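Local coordinates for protein beta-galactosidase (Bacillus circulans, PDB 4MAD) that probably hydrolyses terminal non-reducing beta-D-galactose residues from beta-D-galactosides, as a member of glycosyl hydrolase family 35, at residues A[386-398]-A[451-463]. Numbering follows the deposited sequence.
Sequences MEKYGQAYGFIVY and KLQIIVENMGRIN
The guanidinium of Arg461 meets Glu387 and the carbonyl of Ala392 at its edge, a compact example of how one arginine can join a 3-10 turn and the loop after it to the chain that follows the partner strand. Side-on, NE uses the anti lone pair of Glu387 OE2, and NH2 comes from the anti side too but tilted out of the carboxylate plane, making the shorter bond (Arg461 NH2 to Glu387 OE2, 2.7 Å). That oxygen lies in the guanidinium plane, although the carboxylate is turned 63° from it. Glu387 curls toward the arginine through a bend at chi2 (89°). Arg461 NH1 and NH2 share Ala392 O end-on, each at 3.0 Å; Asn458 ND2 adds a weak third bond to this oxygen. On the Tyr393 ring, Ala392 CB sits over the centre of one face. A leucine here in place of Arg461 would probably leave the Glu387 carboxylate without its charged mate and Ala392 O without its two stronger donors.

Further along, the Phe395 ring runs beside the extended Glu457 side chain, CE1 reaching Glu457 CG at 3.5 Å, with ring and carboxylate planes 24° apart; the carboxylate itself pairs with Lys537 and Arg549. Ile396 CG1 lies over the rim of one face of the Tyr398 ring, whose edge receives Val456 CG2 (3.9 Å from Tyr398 CD2), while its hydroxyl bonds to Leu384 O. Between the strands, Ile396 and Val456, then Tyr398 and Ile454, form antiparallel hydrogen-bonded pairs. Beyond them Asn458 N bonds to Gly394 O, a water joins Gly394 N to Asn458 O, and Asn458 OD1 accepts from Gly460 N at 2.8 Å, closing an Asx turn. The whole is an antiparallel pairing of neighbouring central strands in the first all-beta domain, fastened beyond the ends of the paired strands, where Arg461 also meets Glu114 of the family 35 (β/α)8-barrel region.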
loop_
_atom_site.group_PDB
_atom_site.type_symbol
_atom_site.label_atom_id
_atom_site.label_comp_id
_atom_site.label_asym_id
_atom_site.label_seq_id
_atom_site.Cartn_x
_atom_site.Cartn_y
_atom_site.Cartn_z
ATOM N N MET A 386 -0.628 18.986 3.102
ATOM C CA MET A 386 -2.027 18.657 2.879
ATOM C C MET A 386 -2.736 18.112 4.110
ATOM O O MET A 386 -3.884 18.207 4.241
ATOM C CB MET A 386 -2.191 17.696 1.684
ATOM C CG MET A 386 -1.651 16.386 1.930
ATOM S SD MET A 386 -2.157 15.261 0.608
ATOM C CE MET A 386 -1.607 16.079 -0.826
ATOM N N GLU A 387 -1.988 17.497 4.997
ATOM C CA GLU A 387 -2.564 16.933 6.192
ATOM C C GLU A 387 -3.229 18.025 7.060
ATOM O O GLU A 387 -4.163 17.772 7.779
ATOM C CB GLU A 387 -1.513 16.198 6.982
ATOM C CG GLU A 387 -0.880 15.071 6.260
ATOM C CD GLU A 387 0.331 15.443 5.451
ATOM O OE1 GLU A 387 0.691 16.586 5.534
ATOM O OE2 GLU A 387 0.903 14.596 4.763
ATOM N N LYS A 388 -2.661 19.200 6.998
ATOM C CA LYS A 388 -3.154 20.344 7.777
ATOM C C LYS A 388 -4.480 20.876 7.270
ATOM O O LYS A 388 -5.108 21.669 7.927
ATOM C CB LYS A 388 -2.140 21.481 7.856
ATOM C CG LYS A 388 -0.920 21.136 8.581
ATOM C CD LYS A 388 -1.040 21.252 10.010
ATOM C CE LYS A 388 -1.236 22.666 10.462
ATOM N NZ LYS A 388 -1.491 22.773 11.934
ATOM N N TYR A 389 -4.810 20.507 6.046
ATOM C CA TYR A 389 -6.037 20.899 5.431
ATOM C C TYR A 389 -7.046 19.741 5.534
ATOM O O TYR A 389 -8.055 19.811 4.984
ATOM C CB TYR A 389 -5.833 21.343 3.999
ATOM C CG TYR A 389 -4.895 22.513 3.813
ATOM C CD1 TYR A 389 -5.201 23.754 4.315
ATOM C CD2 TYR A 389 -3.739 22.387 3.132
ATOM C CE1 TYR A 389 -4.376 24.795 4.151
ATOM C CE2 TYR A 389 -2.917 23.437 2.956
ATOM C CZ TYR A 389 -3.249 24.666 3.480
ATOM O OH TYR A 389 -2.443 25.752 3.352
ATOM N N GLY A 390 -6.705 18.724 6.289
ATOM C CA GLY A 390 -7.525 17.551 6.428
ATOM C C GLY A 390 -7.501 16.536 5.313
ATOM O O GLY A 390 -8.432 15.816 5.171
ATOM N N GLN A 391 -6.420 16.494 4.556
ATOM C CA GLN A 391 -6.354 15.644 3.396
ATOM C C GLN A 391 -5.302 14.535 3.452
ATOM O O GLN A 391 -4.153 14.802 3.563
ATOM C CB GLN A 391 -6.062 16.478 2.145
ATOM C CG GLN A 391 -6.083 15.655 0.867
ATOM C CD GLN A 391 -5.627 16.397 -0.348
ATOM O OE1 GLN A 391 -5.385 17.572 -0.293
ATOM N NE2 GLN A 391 -5.521 15.700 -1.457
ATOM N N ALA A 392 -5.742 13.298 3.362
ATOM C CA ALA A 392 -4.836 12.169 3.358
ATOM C C ALA A 392 -4.133 11.898 2.063
ATOM O O ALA A 392 -2.972 11.841 2.011
ATOM C CB ALA A 392 -5.585 10.906 3.778
ATOM N N TYR A 393 -4.922 11.745 1.020
ATOM C CA TYR A 393 -4.442 11.268 -0.266
ATOM C C TYR A 393 -4.812 12.146 -1.474
ATOM O O TYR A 393 -5.728 12.870 -1.431
ATOM C CB TYR A 393 -4.890 9.836 -0.532
ATOM C CG TYR A 393 -4.909 8.873 0.623
ATOM C CD1 TYR A 393 -3.763 8.504 1.261
ATOM C CD2 TYR A 393 -6.079 8.274 1.026
ATOM C CE1 TYR A 393 -3.771 7.620 2.279
ATOM C CE2 TYR A 393 -6.109 7.435 2.069
ATOM C CZ TYR A 393 -4.965 7.067 2.692
ATOM O OH TYR A 393 -4.987 6.243 3.732
ATOM N N GLY A 394 -4.031 12.024 -2.527
ATOM C CA GLY A 394 -4.317 12.654 -3.793
ATOM C C GLY A 394 -3.513 13.855 -4.229
ATOM O O GLY A 394 -2.367 13.867 -4.064
ATOM N N PHE A 395 -4.187 14.871 -4.757
ATOM C CA PHE A 395 -3.574 16.040 -5.354
ATOM C C PHE A 395 -4.094 17.241 -4.579
ATOM O O PHE A 395 -5.096 17.158 -3.953
ATOM C CB PHE A 395 -3.980 16.192 -6.825
ATOM C CG PHE A 395 -3.555 15.058 -7.717
ATOM C CD1 PHE A 395 -2.417 15.146 -8.456
ATOM C CD2 PHE A 395 -4.309 13.916 -7.831
ATOM C CE1 PHE A 395 -2.014 14.142 -9.234
ATOM C CE2 PHE A 395 -3.899 12.917 -8.637
ATOM C CZ PHE A 395 -2.758 13.026 -9.326
ATOM N N ILE A 396 -3.359 18.320 -4.619
ATOM C CA ILE A 396 -3.793 19.543 -3.986
ATOM C C ILE A 396 -3.276 20.713 -4.792
ATOM O O ILE A 396 -2.190 20.713 -5.219
ATOM C CB ILE A 396 -3.350 19.601 -2.524
ATOM C CG1 ILE A 396 -3.766 20.903 -1.879
ATOM C CG2 ILE A 396 -1.912 19.453 -2.420
ATOM C CD1 ILE A 396 -3.656 20.888 -0.490
ATOM N N VAL A 397 -4.130 21.681 -4.992
ATOM C CA VAL A 397 -3.746 22.833 -5.724
ATOM C C VAL A 397 -3.537 23.994 -4.744
ATOM O O VAL A 397 -4.361 24.266 -3.953
ATOM C CB VAL A 397 -4.813 23.280 -6.719
ATOM C CG1 VAL A 397 -4.407 24.498 -7.405
ATOM C CG2 VAL A 397 -5.092 22.230 -7.702
ATOM N N TYR A 398 -2.401 24.643 -4.875
ATOM C CA TYR A 398 -2.024 25.776 -4.067
ATOM C C TYR A 398 -1.978 27.011 -4.993
ATOM O O TYR A 398 -1.451 26.948 -6.040
ATOM C CB TYR A 398 -0.635 25.640 -3.451
ATOM C CG TYR A 398 -0.414 24.579 -2.389
ATOM C CD1 TYR A 398 -0.479 24.886 -1.044
ATOM C CD2 TYR A 398 -0.049 23.300 -2.715
ATOM C CE1 TYR A 398 -0.241 23.940 -0.102
ATOM C CE2 TYR A 398 0.185 22.398 -1.769
ATOM C CZ TYR A 398 0.085 22.709 -0.456
ATOM O OH TYR A 398 0.317 21.808 0.473
ATOM N N LYS A 451 -0.941 35.196 -11.179
ATOM C CA LYS A 451 -1.594 34.143 -10.450
ATOM C C LYS A 451 -0.757 32.859 -10.560
ATOM O O LYS A 451 -0.604 32.301 -11.617
ATOM C CB LYS A 451 -3.006 33.932 -10.971
ATOM C CG LYS A 451 -3.786 32.893 -10.258
ATOM C CD LYS A 451 -5.012 32.503 -11.040
ATOM C CE LYS A 451 -6.042 31.861 -10.191
ATOM N NZ LYS A 451 -7.338 31.676 -10.841
ATOM N N LEU A 452 -0.241 32.443 -9.417
ATOM C CA LEU A 452 0.595 31.272 -9.314
ATOM C C LEU A 452 -0.259 30.114 -8.811
ATOM O O LEU A 452 -0.979 30.261 -7.878
ATOM C CB LEU A 452 1.744 31.553 -8.375
ATOM C CG LEU A 452 2.603 30.361 -8.020
ATOM C CD1 LEU A 452 3.299 29.858 -9.209
ATOM C CD2 LEU A 452 3.542 30.675 -6.933
ATOM N N GLN A 453 -0.200 28.995 -9.541
ATOM C CA GLN A 453 -0.880 27.778 -9.190
ATOM C C GLN A 453 0.113 26.614 -9.213
ATOM O O GLN A 453 0.881 26.513 -10.069
ATOM C CB GLN A 453 -2.015 27.491 -10.172
ATOM C CG GLN A 453 -3.110 28.506 -10.152
ATOM C CD GLN A 453 -4.141 28.284 -11.212
ATOM O OE1 GLN A 453 -3.855 28.354 -12.343
ATOM N NE2 GLN A 453 -5.351 28.015 -10.802
ATOM N N ILE A 454 0.092 25.798 -8.196
ATOM C CA ILE A 454 0.939 24.628 -8.166
ATOM C C ILE A 454 0.061 23.422 -7.848
ATOM O O ILE A 454 -0.567 23.405 -6.869
ATOM C CB ILE A 454 2.006 24.771 -7.117
ATOM C CG1 ILE A 454 2.797 26.045 -7.366
ATOM C CG2 ILE A 454 2.928 23.628 -7.136
ATOM C CD1 ILE A 454 3.985 26.287 -6.459
ATOM N N ILE A 455 0.074 22.452 -8.739
ATOM C CA ILE A 455 -0.656 21.218 -8.552
ATOM C C ILE A 455 0.271 20.145 -8.022
ATOM O O ILE A 455 1.090 19.665 -8.727
ATOM C CB ILE A 455 -1.297 20.653 -9.873
ATOM C CG1 ILE A 455 -2.050 21.750 -10.599
ATOM C CG2 ILE A 455 -2.224 19.530 -9.541
ATOM C CD1 ILE A 455 -2.684 21.344 -11.854
ATOM N N VAL A 456 0.060 19.748 -6.790
ATOM C CA VAL A 456 0.965 18.874 -6.118
ATOM C C VAL A 456 0.371 17.468 -5.981
ATOM O O VAL A 456 -0.773 17.342 -5.663
ATOM C CB VAL A 456 1.389 19.401 -4.750
ATOM C CG1 VAL A 456 2.347 18.446 -4.127
ATOM C CG2 VAL A 456 1.983 20.748 -4.867
ATOM N N GLU A 457 1.194 16.463 -6.247
ATOM C CA GLU A 457 0.806 15.106 -6.074
ATOM C C GLU A 457 1.525 14.499 -4.871
ATOM O O GLU A 457 2.694 14.555 -4.794
ATOM C CB GLU A 457 1.118 14.253 -7.291
ATOM C CG GLU A 457 0.525 12.894 -7.217
ATOM C CD GLU A 457 0.836 12.003 -8.445
ATOM O OE1 GLU A 457 1.540 12.439 -9.329
ATOM O OE2 GLU A 457 0.365 10.882 -8.493
ATOM N N ASN A 458 0.750 13.899 -3.971
ATOM C CA ASN A 458 1.241 13.037 -2.920
ATOM C C ASN A 458 1.374 11.698 -3.620
ATOM O O ASN A 458 0.400 11.075 -3.883
ATOM C CB ASN A 458 0.187 12.839 -1.810
ATOM C CG ASN A 458 0.494 11.686 -0.843
ATOM O OD1 ASN A 458 1.390 10.948 -0.999
ATOM N ND2 ASN A 458 -0.360 11.510 0.112
ATOM N N MET A 459 2.597 11.284 -3.880
ATOM C CA MET A 459 2.885 10.073 -4.627
ATOM C C MET A 459 2.966 8.809 -3.761
ATOM O O MET A 459 3.307 7.778 -4.226
ATOM C CB MET A 459 4.158 10.257 -5.434
ATOM C CG MET A 459 4.103 11.351 -6.438
ATOM S SD MET A 459 5.630 11.569 -7.346
ATOM C CE MET A 459 5.556 10.215 -8.396
ATOM N N GLY A 460 2.662 9.003 -2.493
ATOM C CA GLY A 460 2.701 8.012 -1.454
ATOM C C GLY A 460 3.647 8.184 -0.286
ATOM O O GLY A 460 4.783 8.437 -0.494
ATOM N N ARG A 461 3.105 8.068 0.914
ATOM C CA ARG A 461 3.881 8.273 2.104
ATOM C C ARG A 461 4.829 7.119 2.355
ATOM O O ARG A 461 4.445 6.021 2.296
ATOM C CB ARG A 461 3.019 8.537 3.343
ATOM C CG ARG A 461 2.272 9.842 3.349
ATOM C CD ARG A 461 1.712 10.301 4.690
ATOM N NE ARG A 461 0.985 11.546 4.526
ATOM C CZ ARG A 461 -0.182 11.606 3.946
ATOM N NH1 ARG A 461 -0.764 10.496 3.549
ATOM N NH2 ARG A 461 -0.778 12.743 3.792
ATOM N N ILE A 462 6.060 7.465 2.657
ATOM C CA ILE A 462 7.124 6.564 2.966
ATOM C C ILE A 462 6.715 5.626 4.094
ATOM O O ILE A 462 6.081 5.991 4.998
ATOM C CB ILE A 462 8.394 7.331 3.381
ATOM C CG1 ILE A 462 9.008 7.955 2.151
ATOM C CG2 ILE A 462 9.406 6.431 4.009
ATOM C CD1 ILE A 462 9.912 9.065 2.415
ATOM N N ASN A 463 7.066 4.380 3.907
ATOM C CA ASN A 463 6.659 3.316 4.802
ATOM C C ASN A 463 7.765 2.550 5.515
ATOM O O ASN A 463 7.495 1.632 6.138
ATOM C CB ASN A 463 5.752 2.311 4.086
ATOM C CG ASN A 463 6.467 1.519 2.997
ATOM O OD1 ASN A 463 7.117 0.482 3.248
ATOM N ND2 ASN A 463 6.325 1.994 1.798
HETATM O O HOH W 1 -1.730 10.246 -2.714
#